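Local coordinates for IPT/TIG domain-containing protein BACOVA_02650 (Bacteroides ovatus, PDB 5E7G) that binds xyloglucan at the surface of the bacterial cell, probably capturing the polysaccharide before its transport into the periplasm for degradation, at residues A[46-51]-A[69-74]; A[208-213]-A[311-316]; A[302-307]-A[315-320]. One frame throughout, in Å; residues are numbered along the deposited sequence.

Contact 1 (A[46-51]-A[69-74]); sequences NDQEVS and ELELTG. With SO4 (sulfate ion), chain F.
Gln-48 lays its amide across the side chain of Leu-70, with CD1 of Leu-70 3.6 Å from OE1 of Gln-48, and reaches the backbone beyond. With CG beside its own backbone N (chi1 -66°) and the chain extended past it, the amide meets both polar groups of Glu-71. The N of Glu-71 gives a 3.1 Å hydrogen bond to an in-plane lone pair of Gln-48 OE1, while Gln-48 NE2 donates to Glu-71 O at 2.7 Å. That carbonyl lies only 4° out of the amide plane, whereas NE2 is tilted modestly from the carbonyl's own plane. The paired bonds would hold the amide against rotation.

Asn-46 ND2 adds a weak bond of 3.4 Å to the same Glu-71 O and touches Leu-70 CD2. A water accepts from Asn-46 ND2 and from the N of Thr-73, so that it bridges the Asn-46 amide and the Thr-73 backbone. Val-98 of strand 97-98 packs on Asn-46, Leu-70 and Leu-72.

The example joins the edge strand 48-50 of a four-stranded sheet in the first IPT/TIG domain to an irregular loop. The Gln-48 amide, helped weakly by that of Asn-46, satisfies the N-H and C=O of Glu-71 in a loop with no strand pairing across this contact.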
ATOM      1  N   ASN A  46      38.970 -11.571  23.262  1.00 42.33           N
ATOM      2  CA  ASN A  46      38.534 -10.188  23.117  1.00 50.13           C
ATOM      3  C   ASN A  46      38.650  -9.413  24.432  1.00 44.58           C
ATOM      4  O   ASN A  46      37.749  -8.660  24.810  1.00 45.72           O
ATOM      5  CB  ASN A  46      37.096 -10.138  22.584  1.00 50.99           C
ATOM      6  CG  ASN A  46      36.998 -10.563  21.132  1.00 52.66           C
ATOM      7  OD1 ASN A  46      38.013 -10.747  20.458  1.00 49.65           O
ATOM      8  ND2 ASN A  46      35.774 -10.698  20.631  1.00 51.06           N
ATOM      9  N   ASP A  47      39.775  -9.613  25.119  1.00 40.35           N
ATOM     10  CA  ASP A  47      40.082  -8.925  26.377  1.00 40.07           C
ATOM     11  C   ASP A  47      39.066  -9.249  27.481  1.00 44.80           C
ATOM     12  O   ASP A  47      38.955  -8.517  28.462  1.00 44.55           O
ATOM     13  CB  ASP A  47      40.170  -7.406  26.149  1.00 42.63           C
ATOM     14  CG  ASP A  47      41.416  -6.996  25.366  1.00 45.67           C
ATOM     15  OD1 ASP A  47      42.493  -7.596  25.587  1.00 44.91           O
ATOM     16  OD2 ASP A  47      41.319  -6.074  24.530  1.00 46.74           O
ATOM     17  N   GLN A  48      38.350 -10.361  27.329  1.00 44.95           N
ATOM     18  CA  GLN A  48      37.364 -10.790  28.319  1.00 42.95           C
ATOM     19  C   GLN A  48      37.697 -12.160  28.890  1.00 42.12           C
ATOM     20  O   GLN A  48      38.031 -13.084  28.155  1.00 44.32           O
ATOM     21  CB  GLN A  48      35.969 -10.843  27.704  1.00 47.81           C
ATOM     22  CG  GLN A  48      35.397  -9.514  27.279  1.00 44.83           C
ATOM     23  CD  GLN A  48      34.252  -9.690  26.302  1.00 43.73           C
ATOM     24  OE1 GLN A  48      33.194 -10.211  26.649  1.00 37.80           O
ATOM     25  NE2 GLN A  48      34.470  -9.277  25.063  1.00 50.02           N
ATOM     26  N   GLU A  49      37.581 -12.288  30.201  1.00 41.67           N
ATOM     27  CA  GLU A  49      37.837 -13.552  30.859  1.00 46.07           C
ATOM     28  C   GLU A  49      36.898 -14.631  30.314  1.00 50.38           C
ATOM     29  O   GLU A  49      35.704 -14.394  30.141  1.00 45.63           O
ATOM     30  CB  GLU A  49      37.662 -13.400  32.367  1.00 41.63           C
ATOM     31  CG  GLU A  49      38.414 -14.442  33.174  1.00 66.49           C
ATOM     32  CD  GLU A  49      38.338 -14.176  34.660  1.00 74.79           C
ATOM     33  OE1 GLU A  49      37.314 -13.599  35.104  1.00 57.54           O
ATOM     34  OE2 GLU A  49      39.304 -14.536  35.373  1.00 68.00           O
ATOM     35  N   VAL A  50      37.455 -15.803  30.030  1.00 44.33           N
ATOM     36  CA  VAL A  50      36.687 -16.927  29.494  1.00 48.78           C
ATOM     37  C   VAL A  50      36.936 -18.165  30.335  1.00 50.18           C
ATOM     38  O   VAL A  50      38.078 -18.483  30.662  1.00 55.76           O
ATOM     39  CB  VAL A  50      37.059 -17.210  28.025  1.00 48.51           C
ATOM     40  CG1 VAL A  50      36.473 -18.521  27.557  1.00 57.13           C
ATOM     41  CG2 VAL A  50      36.582 -16.073  27.136  1.00 47.91           C
ATOM     42  N   SER A  51      35.867 -18.866  30.694  1.00 53.42           N
ATOM     43  CA  SER A  51      36.019 -20.093  31.463  1.00 62.16           C
ATOM     44  C   SER A  51      36.535 -21.218  30.571  1.00 51.97           C
ATOM     45  O   SER A  51      36.206 -21.288  29.388  1.00 47.86           O
ATOM     46  CB  SER A  51      34.697 -20.506  32.107  1.00 60.60           C
ATOM     47  OG  SER A  51      33.871 -21.172  31.172  1.00 60.06           O
ATOM     48  N   GLU A  69      27.731 -15.163  24.647  1.00 60.38           N
ATOM     49  CA  GLU A  69      27.463 -13.787  25.044  1.00 62.64           C
ATOM     50  C   GLU A  69      28.728 -12.928  25.065  1.00 55.26           C
ATOM     51  O   GLU A  69      28.726 -11.831  25.625  1.00 58.63           O
ATOM     52  CB  GLU A  69      26.792 -13.762  26.420  1.00 63.86           C
ATOM     53  CG  GLU A  69      25.565 -14.660  26.525  1.00 76.13           C
ATOM     54  CD  GLU A  69      24.513 -14.343  25.471  1.00 81.70           C
ATOM     55  OE1 GLU A  69      24.389 -13.159  25.085  1.00 71.45           O
ATOM     56  OE2 GLU A  69      23.814 -15.281  25.023  1.00 83.96           O
ATOM     57  N   LEU A  70      29.797 -13.420  24.447  1.00 53.76           N
ATOM     58  CA  LEU A  70      31.043 -12.661  24.350  1.00 49.99           C
ATOM     59  C   LEU A  70      30.835 -11.343  23.607  1.00 47.39           C
ATOM     60  O   LEU A  70      30.310 -11.325  22.494  1.00 47.11           O
ATOM     61  CB  LEU A  70      32.117 -13.490  23.639  1.00 48.09           C
ATOM     62  CG  LEU A  70      33.528 -12.895  23.610  1.00 52.87           C
ATOM     63  CD1 LEU A  70      34.229 -13.157  24.934  1.00 49.77           C
ATOM     64  CD2 LEU A  70      34.340 -13.452  22.448  1.00 48.40           C
ATOM     65  N   GLU A  71      31.245 -10.237  24.217  1.00 51.23           N
ATOM     66  CA  GLU A  71      31.182  -8.949  23.540  1.00 41.87           C
ATOM     67  C   GLU A  71      32.184  -8.948  22.383  1.00 44.50           C
ATOM     68  O   GLU A  71      33.358  -9.261  22.566  1.00 45.15           O
ATOM     69  CB  GLU A  71      31.462  -7.805  24.512  1.00 41.66           C
ATOM     70  CG  GLU A  71      31.256  -6.417  23.896  1.00 58.63           C
ATOM     71  CD  GLU A  71      31.724  -5.278  24.789  1.00 63.12           C
ATOM     72  OE1 GLU A  71      32.205  -5.541  25.915  1.00 79.67           O
ATOM     73  OE2 GLU A  71      31.611  -4.114  24.352  1.00 68.42           O
ATOM     74  N   LEU A  72      31.713  -8.609  21.189  1.00 52.91           N
ATOM     75  CA  LEU A  72      32.519  -8.754  19.981  1.00 42.94           C
ATOM     76  C   LEU A  72      33.212  -7.454  19.589  1.00 53.55           C
ATOM     77  O   LEU A  72      32.809  -6.368  20.008  1.00 50.32           O
ATOM     78  CB  LEU A  72      31.643  -9.253  18.828  1.00 50.36           C
ATOM     79  CG  LEU A  72      30.828 -10.522  19.132  1.00 49.40           C
ATOM     80  CD1 LEU A  72      30.092 -10.998  17.882  1.00 53.47           C
ATOM     81  CD2 LEU A  72      31.704 -11.634  19.691  1.00 46.80           C
ATOM     82  N   THR A  73      34.269  -7.583  18.794  1.00 48.61           N
ATOM     83  CA  THR A  73      35.040  -6.434  18.343  1.00 53.75           C
ATOM     84  C   THR A  73      34.217  -5.574  17.399  1.00 53.43           C
ATOM     85  O   THR A  73      34.496  -4.389  17.234  1.00 48.17           O
ATOM     86  CB  THR A  73      36.329  -6.860  17.627  1.00 44.87           C
ATOM     87  OG1 THR A  73      36.004  -7.771  16.568  1.00 55.50           O
ATOM     88  CG2 THR A  73      37.283  -7.531  18.609  1.00 47.49           C
ATOM     89  N   GLY A  74      33.211  -6.182  16.778  1.00 50.59           N
ATOM     90  CA  GLY A  74      32.330  -5.468  15.872  1.00 51.95           C
ATOM     91  C   GLY A  74      31.536  -4.375  16.562  1.00 48.24           C
ATOM     92  O   GLY A  74      31.268  -3.335  15.968  1.00 50.70           O
TER
HETATM   93  S   SO4 F 513      27.854 -18.750  27.168  1.00135.97           S
HETATM   94  O1  SO4 F 513      28.100 -17.373  26.738  1.00 74.32           O
HETATM   95  O2  SO4 F 513      28.859 -19.123  28.157  1.00 89.86           O
HETATM   96  O3  SO4 F 513      26.523 -18.819  27.768  1.00 96.64           O
HETATM   97  O4  SO4 F 513      27.947 -19.700  26.056  1.00 74.59           O
HETATM   98  O   HOH W   1      35.115 -10.297  17.695  1.00 48.49           O

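Contact 2 (A[208-213]-A[311-316]); sequences MPVVGS and PYVSNG. With CA (calcium ion), chain C.
The flat amide of Asn-315 has the CG1 methyl of Val-210 over one face, 3.4 Å from Asn-315 OD1, while CG2 of Val-211 sits beyond the oxygen on the opposite side of the amide plane. At the oxygen edge the N of Val-211 donates to Asn-315 OD1 over 3.0 Å, nearly straight at 163° and directed at a lone pair in the carbonyl plane. At the nitrogen edge ND2 is hydrogen-bonded to the hydroxyl of Tyr-280, which also bonds Pro-209 O, so both ends of the amide are used.

CG1 of Val-210, anti to the backbone N (chi1 178°), comes to 3.5 Å from Ser-314 CA and 4.0 Å from CG2 of Val-313. Val-313 in turn sets its CB 3.6 Å from the carbonyl O of Val-211. Residues 210 to 213 form a type II turn, closed by the Ser-213 N bond to Val-210 O; Gly-212 takes the positive phi this turn needs.

Shortening the Asn-315 side chain to an alanine is likely to leave the Val-211 N-H without its acceptor, cost the Tyr-280 hydroxyl one of its two partners, and open a gap beside the CG1 methyl of Val-210.

Asn-315 also binds calcium through its backbone O, at 2.4 Å. One residue thus serves two ends: its main chain supplies one ligand of the calcium site in the xyloglucan-binding domain, and its side chain ties that site to a turn of the third IPT/TIG domain, consistent with a defined seating between the two.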
ATOM      1  N   MET A 208     -18.333   7.439 -11.700  1.00 34.29           N
ATOM      2  CA  MET A 208     -19.033   8.428 -12.517  1.00 41.63           C
ATOM      3  C   MET A 208     -19.381   9.678 -11.711  1.00 38.57           C
ATOM      4  O   MET A 208     -20.557  10.009 -11.525  1.00 36.58           O
ATOM      5  CB  MET A 208     -20.298   7.819 -13.122  1.00 39.48           C
ATOM      6  CG  MET A 208     -20.909   8.675 -14.231  1.00 41.30           C
ATOM      7  SD  MET A 208     -22.009   7.747 -15.308  1.00 43.52           S
ATOM      8  CE  MET A 208     -20.860   6.597 -16.065  1.00 37.42           C
ATOM      9  N   PRO A 209     -18.347  10.387 -11.240  1.00 36.82           N
ATOM     10  CA  PRO A 209     -18.579  11.636 -10.505  1.00 41.09           C
ATOM     11  C   PRO A 209     -19.260  12.687 -11.369  1.00 40.73           C
ATOM     12  O   PRO A 209     -19.004  12.788 -12.568  1.00 38.44           O
ATOM     13  CB  PRO A 209     -17.173  12.084 -10.097  1.00 38.62           C
ATOM     14  CG  PRO A 209     -16.244  11.376 -11.036  1.00 43.54           C
ATOM     15  CD  PRO A 209     -16.915  10.064 -11.359  1.00 37.92           C
ATOM     16  N   VAL A 210     -20.148  13.444 -10.741  1.00 37.11           N
ATOM     17  CA  VAL A 210     -20.873  14.509 -11.401  1.00 37.74           C
ATOM     18  C   VAL A 210     -19.897  15.624 -11.793  1.00 40.00           C
ATOM     19  O   VAL A 210     -18.987  15.962 -11.035  1.00 36.55           O
ATOM     20  CB  VAL A 210     -21.992  15.047 -10.475  1.00 41.91           C
ATOM     21  CG1 VAL A 210     -22.749  16.189 -11.113  1.00 38.85           C
ATOM     22  CG2 VAL A 210     -22.958  13.899 -10.090  1.00 40.99           C
ATOM     23  N   VAL A 211     -20.073  16.168 -12.991  1.00 42.52           N
ATOM     24  CA  VAL A 211     -19.266  17.299 -13.442  1.00 44.01           C
ATOM     25  C   VAL A 211     -19.439  18.481 -12.495  1.00 39.36           C
ATOM     26  O   VAL A 211     -20.560  18.864 -12.157  1.00 46.18           O
ATOM     27  CB  VAL A 211     -19.634  17.725 -14.872  1.00 41.65           C
ATOM     28  CG1 VAL A 211     -18.810  18.946 -15.313  1.00 41.00           C
ATOM     29  CG2 VAL A 211     -19.417  16.559 -15.831  1.00 42.65           C
ATOM     30  N   GLY A 212     -18.316  19.040 -12.056  1.00 36.64           N
ATOM     31  CA  GLY A 212     -18.326  20.167 -11.135  1.00 41.57           C
ATOM     32  C   GLY A 212     -18.116  19.742  -9.694  1.00 42.73           C
ATOM     33  O   GLY A 212     -18.012  20.590  -8.806  1.00 54.11           O
ATOM     34  N   SER A 213     -18.051  18.434  -9.467  1.00 38.61           N
ATOM     35  CA  SER A 213     -17.869  17.880  -8.129  1.00 40.32           C
ATOM     36  C   SER A 213     -16.457  17.325  -7.962  1.00 38.17           C
ATOM     37  O   SER A 213     -15.699  17.206  -8.931  1.00 34.21           O
ATOM     38  CB  SER A 213     -18.898  16.778  -7.844  1.00 38.09           C
ATOM     39  OG  SER A 213     -18.587  15.603  -8.568  1.00 38.72           O
ATOM     40  N   PRO A 311     -29.160  19.715  -5.664  1.00 44.91           N
ATOM     41  CA  PRO A 311     -27.813  19.169  -5.462  1.00 49.92           C
ATOM     42  C   PRO A 311     -26.702  20.062  -6.044  1.00 44.63           C
ATOM     43  O   PRO A 311     -25.573  19.591  -6.170  1.00 37.80           O
ATOM     44  CB  PRO A 311     -27.879  17.827  -6.186  1.00 45.50           C
ATOM     45  CG  PRO A 311     -28.807  18.068  -7.296  1.00 45.32           C
ATOM     46  CD  PRO A 311     -29.834  19.040  -6.794  1.00 47.26           C
ATOM     47  N   TYR A 312     -27.034  21.313  -6.380  1.00 53.23           N
ATOM     48  CA  TYR A 312     -26.080  22.333  -6.857  1.00 42.20           C
ATOM     49  C   TYR A 312     -25.527  22.044  -8.255  1.00 36.15           C
ATOM     50  O   TYR A 312     -25.651  22.869  -9.163  1.00 43.33           O
ATOM     51  CB  TYR A 312     -24.930  22.497  -5.855  1.00 46.30           C
ATOM     52  CG  TYR A 312     -25.399  22.938  -4.484  1.00 49.94           C
ATOM     53  CD1 TYR A 312     -25.988  24.187  -4.299  1.00 50.52           C
ATOM     54  CD2 TYR A 312     -25.258  22.110  -3.377  1.00 47.80           C
ATOM     55  CE1 TYR A 312     -26.422  24.599  -3.052  1.00 46.39           C
ATOM     56  CE2 TYR A 312     -25.687  22.515  -2.123  1.00 54.53           C
ATOM     57  CZ  TYR A 312     -26.270  23.761  -1.969  1.00 56.52           C
ATOM     58  OH  TYR A 312     -26.702  24.169  -0.727  1.00 59.27           O
ATOM     59  N   VAL A 313     -24.915  20.880  -8.429  1.00 42.83           N
ATOM     60  CA  VAL A 313     -24.502  20.426  -9.752  1.00 43.52           C
ATOM     61  C   VAL A 313     -25.173  19.096 -10.105  1.00 51.50           C
ATOM     62  O   VAL A 313     -25.607  18.345  -9.221  1.00 44.60           O
ATOM     63  CB  VAL A 313     -22.977  20.273  -9.839  1.00 48.85           C
ATOM     64  CG1 VAL A 313     -22.301  21.651  -9.762  1.00 38.85           C
ATOM     65  CG2 VAL A 313     -22.470  19.355  -8.736  1.00 43.45           C
ATOM     66  N   SER A 314     -25.275  18.820 -11.403  1.00 46.08           N
ATOM     67  CA  SER A 314     -25.862  17.570 -11.870  1.00 37.30           C
ATOM     68  C   SER A 314     -25.486  17.264 -13.311  1.00 39.26           C
ATOM     69  O   SER A 314     -25.276  18.171 -14.110  1.00 46.32           O
ATOM     70  CB  SER A 314     -27.390  17.611 -11.746  1.00 42.07           C
ATOM     71  OG  SER A 314     -27.967  18.494 -12.694  1.00 45.21           O
ATOM     72  N   ASN A 315     -25.411  15.976 -13.635  1.00 47.42           N
ATOM     73  CA  ASN A 315     -25.296  15.539 -15.023  1.00 50.63           C
ATOM     74  C   ASN A 315     -26.678  15.475 -15.677  1.00 42.12           C
ATOM     75  O   ASN A 315     -27.381  14.461 -15.597  1.00 74.71           O
ATOM     76  CB  ASN A 315     -24.611  14.182 -15.108  1.00 39.26           C
ATOM     77  CG  ASN A 315     -23.121  14.262 -14.849  1.00 47.55           C
ATOM     78  OD1 ASN A 315     -22.595  15.297 -14.434  1.00 42.64           O
ATOM     79  ND2 ASN A 315     -22.427  13.158 -15.089  1.00 43.82           N
ATOM     80  N   GLY A 316     -27.062  16.571 -16.323  1.00 59.71           N
ATOM     81  CA  GLY A 316     -28.381  16.679 -16.907  1.00 47.78           C
ATOM     82  C   GLY A 316     -29.456  16.622 -15.843  1.00 46.84           C
ATOM     83  O   GLY A 316     -29.326  17.220 -14.771  1.00 50.29           O
TER
HETATM   84 CA    CA C 510     -28.732  12.499 -15.330  1.00 90.72          CA
HETATM   85  O   HOH W   2     -26.696  11.586 -16.156  1.00 41.34           O

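Contact 3 (A[302-307]-A[315-320]); sequences FVVADG and NGTCLG. With CA (calcium ion), chain C.
Phe-302 rests its ring obliquely on Leu-319, CE1 of Phe-302 lying 3.8 Å from CD1 of Leu-319, and its CB meets the CG2 methyl of Thr-317 at the same distance. Thr-317 has its OG1 beside the backbone N (chi1 -68°), which brings CG2 against Phe-302 and leaves OG1 3.4 Å from CG2 of Val-304.

Behind these side chains the backbones run antiparallel. Val-303 and Cys-318 are a hydrogen-bonded pair: the N of Val-303 donates to Cys-318 O at 3.1 Å, close to the line of the C=O bond, and the N of Cys-318 returns a bond of 3.0 Å to Val-303 O. Phe-302 and Leu-319 form the adjoining non-hydrogen-bonded pair, where a CA-H...O contact from Phe-302 also reaches Cys-318 O.

Further out, Ser-335 backs Phe-302 and Leu-319, and strand 442-455 flanks Leu-319 by backbone bonding to Phe-448. Calcium is bound next to the strand, by Thr-317 O at 2.4 Å, with Asn-315, Asn-288, Asp-290, Asp-449 and a water.

The arrangement is an antiparallel beta hairpin with a long connection beside a calcium site; structural calcium is familiar from beta-sandwich carbohydrate-binding modules.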
ATOM      1  N   PHE A 302     -38.127  15.866 -10.788  1.00 49.52           N
ATOM      2  CA  PHE A 302     -36.958  15.795 -11.662  1.00 58.80           C
ATOM      3  C   PHE A 302     -36.366  17.196 -11.873  1.00 57.59           C
ATOM      4  O   PHE A 302     -37.052  18.122 -12.309  1.00 49.25           O
ATOM      5  CB  PHE A 302     -37.325  15.144 -12.994  1.00 51.94           C
ATOM      6  CG  PHE A 302     -37.672  13.691 -12.871  1.00 53.18           C
ATOM      7  CD1 PHE A 302     -36.677  12.733 -12.775  1.00 45.07           C
ATOM      8  CD2 PHE A 302     -38.991  13.282 -12.839  1.00 47.99           C
ATOM      9  CE1 PHE A 302     -36.995  11.400 -12.653  1.00 50.52           C
ATOM     10  CE2 PHE A 302     -39.313  11.946 -12.715  1.00 44.72           C
ATOM     11  CZ  PHE A 302     -38.316  11.007 -12.622  1.00 45.70           C
ATOM     12  N   VAL A 303     -35.082  17.327 -11.556  1.00 54.43           N
ATOM     13  CA  VAL A 303     -34.428  18.623 -11.455  1.00 46.60           C
ATOM     14  C   VAL A 303     -33.175  18.662 -12.312  1.00 45.84           C
ATOM     15  O   VAL A 303     -32.477  17.656 -12.452  1.00 49.73           O
ATOM     16  CB  VAL A 303     -34.050  18.940  -9.989  1.00 47.84           C
ATOM     17  CG1 VAL A 303     -33.429  20.320  -9.868  1.00 74.90           C
ATOM     18  CG2 VAL A 303     -35.275  18.840  -9.091  1.00 59.46           C
ATOM     19  N   VAL A 304     -32.921  19.825 -12.905  1.00 53.90           N
ATOM     20  CA  VAL A 304     -31.608  20.168 -13.439  1.00 40.06           C
ATOM     21  C   VAL A 304     -31.001  21.176 -12.488  1.00 39.62           C
ATOM     22  O   VAL A 304     -31.502  22.294 -12.374  1.00 51.78           O
ATOM     23  CB  VAL A 304     -31.682  20.765 -14.853  1.00 48.03           C
ATOM     24  CG1 VAL A 304     -30.301  21.185 -15.325  1.00 44.46           C
ATOM     25  CG2 VAL A 304     -32.281  19.765 -15.819  1.00 42.24           C
ATOM     26  N   ALA A 305     -29.936  20.780 -11.801  1.00 40.22           N
ATOM     27  CA  ALA A 305     -29.314  21.623 -10.787  1.00 44.70           C
ATOM     28  C   ALA A 305     -28.907  22.986 -11.371  1.00 47.64           C
ATOM     29  O   ALA A 305     -28.418  23.061 -12.502  1.00 37.34           O
ATOM     30  CB  ALA A 305     -28.120  20.916 -10.192  1.00 37.68           C
ATOM     31  N   ASP A 306     -29.115  24.052 -10.597  1.00 49.05           N
ATOM     32  CA  ASP A 306     -28.932  25.423 -11.086  1.00 54.37           C
ATOM     33  C   ASP A 306     -27.777  26.163 -10.404  1.00 52.32           C
ATOM     34  O   ASP A 306     -27.599  27.358 -10.618  1.00 55.59           O
ATOM     35  CB  ASP A 306     -30.230  26.233 -10.920  1.00 49.77           C
ATOM     36  CG  ASP A 306     -30.711  26.304  -9.486  1.00 44.37           C
ATOM     37  OD1 ASP A 306     -29.927  26.011  -8.558  1.00 45.16           O
ATOM     38  OD2 ASP A 306     -31.885  26.679  -9.290  1.00 49.25           O
ATOM     39  N   GLY A 307     -26.997  25.463  -9.589  1.00 49.10           N
ATOM     40  CA  GLY A 307     -25.818  26.060  -8.990  1.00 44.04           C
ATOM     41  C   GLY A 307     -26.068  26.826  -7.697  1.00 57.18           C
ATOM     42  O   GLY A 307     -25.113  27.193  -7.012  1.00 46.45           O
ATOM     43  N   ASN A 315     -25.411  15.976 -13.635  1.00 47.42           N
ATOM     44  CA  ASN A 315     -25.296  15.539 -15.023  1.00 50.63           C
ATOM     45  C   ASN A 315     -26.678  15.475 -15.677  1.00 42.12           C
ATOM     46  O   ASN A 315     -27.381  14.461 -15.597  1.00 74.71           O
ATOM     47  CB  ASN A 315     -24.611  14.182 -15.108  1.00 39.26           C
ATOM     48  CG  ASN A 315     -23.121  14.262 -14.849  1.00 47.55           C
ATOM     49  OD1 ASN A 315     -22.595  15.297 -14.434  1.00 42.64           O
ATOM     50  ND2 ASN A 315     -22.427  13.158 -15.089  1.00 43.82           N
ATOM     51  N   GLY A 316     -27.062  16.571 -16.323  1.00 59.71           N
ATOM     52  CA  GLY A 316     -28.381  16.679 -16.907  1.00 47.78           C
ATOM     53  C   GLY A 316     -29.456  16.622 -15.843  1.00 46.84           C
ATOM     54  O   GLY A 316     -29.326  17.220 -14.771  1.00 50.29           O
ATOM     55  N   THR A 317     -30.531  15.910 -16.148  1.00 38.87           N
ATOM     56  CA  THR A 317     -31.627  15.751 -15.209  1.00 52.36           C
ATOM     57  C   THR A 317     -31.327  14.623 -14.227  1.00 44.75           C
ATOM     58  O   THR A 317     -30.650  13.655 -14.565  1.00 44.18           O
ATOM     59  CB  THR A 317     -32.944  15.475 -15.955  1.00 46.47           C
ATOM     60  OG1 THR A 317     -33.315  16.656 -16.680  1.00 49.45           O
ATOM     61  CG2 THR A 317     -34.079  15.081 -14.985  1.00 39.41           C
ATOM     62  N   CYS A 318     -31.823  14.772 -13.003  1.00 47.82           N
ATOM     63  CA  CYS A 318     -31.660  13.756 -11.972  1.00 54.91           C
ATOM     64  C   CYS A 318     -32.952  13.628 -11.169  1.00 45.09           C
ATOM     65  O   CYS A 318     -33.741  14.570 -11.095  1.00 51.48           O
ATOM     66  CB  CYS A 318     -30.482  14.103 -11.053  1.00 53.87           C
ATOM     67  SG  CYS A 318     -30.730  15.573 -10.038  1.00 45.53           S
ATOM     68  N   LEU A 319     -33.161  12.450 -10.588  1.00 43.83           N
ATOM     69  CA  LEU A 319     -34.364  12.150  -9.820  1.00 41.06           C
ATOM     70  C   LEU A 319     -34.306  12.797  -8.451  1.00 40.93           C
ATOM     71  O   LEU A 319     -33.268  12.760  -7.796  1.00 37.03           O
ATOM     72  CB  LEU A 319     -34.539  10.628  -9.657  1.00 47.93           C
ATOM     73  CG  LEU A 319     -35.540  10.126  -8.607  1.00 40.87           C
ATOM     74  CD1 LEU A 319     -36.968  10.441  -9.017  1.00 41.06           C
ATOM     75  CD2 LEU A 319     -35.350   8.634  -8.395  1.00 42.23           C
ATOM     76  N   GLY A 320     -35.435  13.355  -8.021  1.00 46.15           N
ATOM     77  CA  GLY A 320     -35.564  13.951  -6.703  1.00 39.67           C
ATOM     78  C   GLY A 320     -36.689  13.355  -5.875  1.00 51.38           C
ATOM     79  O   GLY A 320     -37.847  13.304  -6.297  1.00 42.00           O
TER
HETATM   80 CA    CA C 510     -28.732  12.499 -15.330  1.00 90.72          CA
HETATM   81  O   HOH W   2     -26.696  11.586 -16.156  1.00 41.34           O

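How the contacts relate
Along the chain contact 1 comes first, in the N-terminal IPT/TIG domain, and it lies on the other side of the molecule's centre from the rest: its centre is about 73 Å from that of contact 2 and about 81 Å from that of contact 3. Contacts 2 and 3, in contrast, are centred about 9 Å apart, share Asn-315 and Gly-316, and border the same calcium ion and water. A probable hydrogen bond from Ala-305 N to Ser-314 OG, 3.1 Å long, links them further. Contact 2 crosses between the third IPT/TIG domain and the xyloglucan-binding domain, while contact 3 stays within the latter. The calcium site thus connects a domain junction to the glycan-binding fold at one end of an elongated protein.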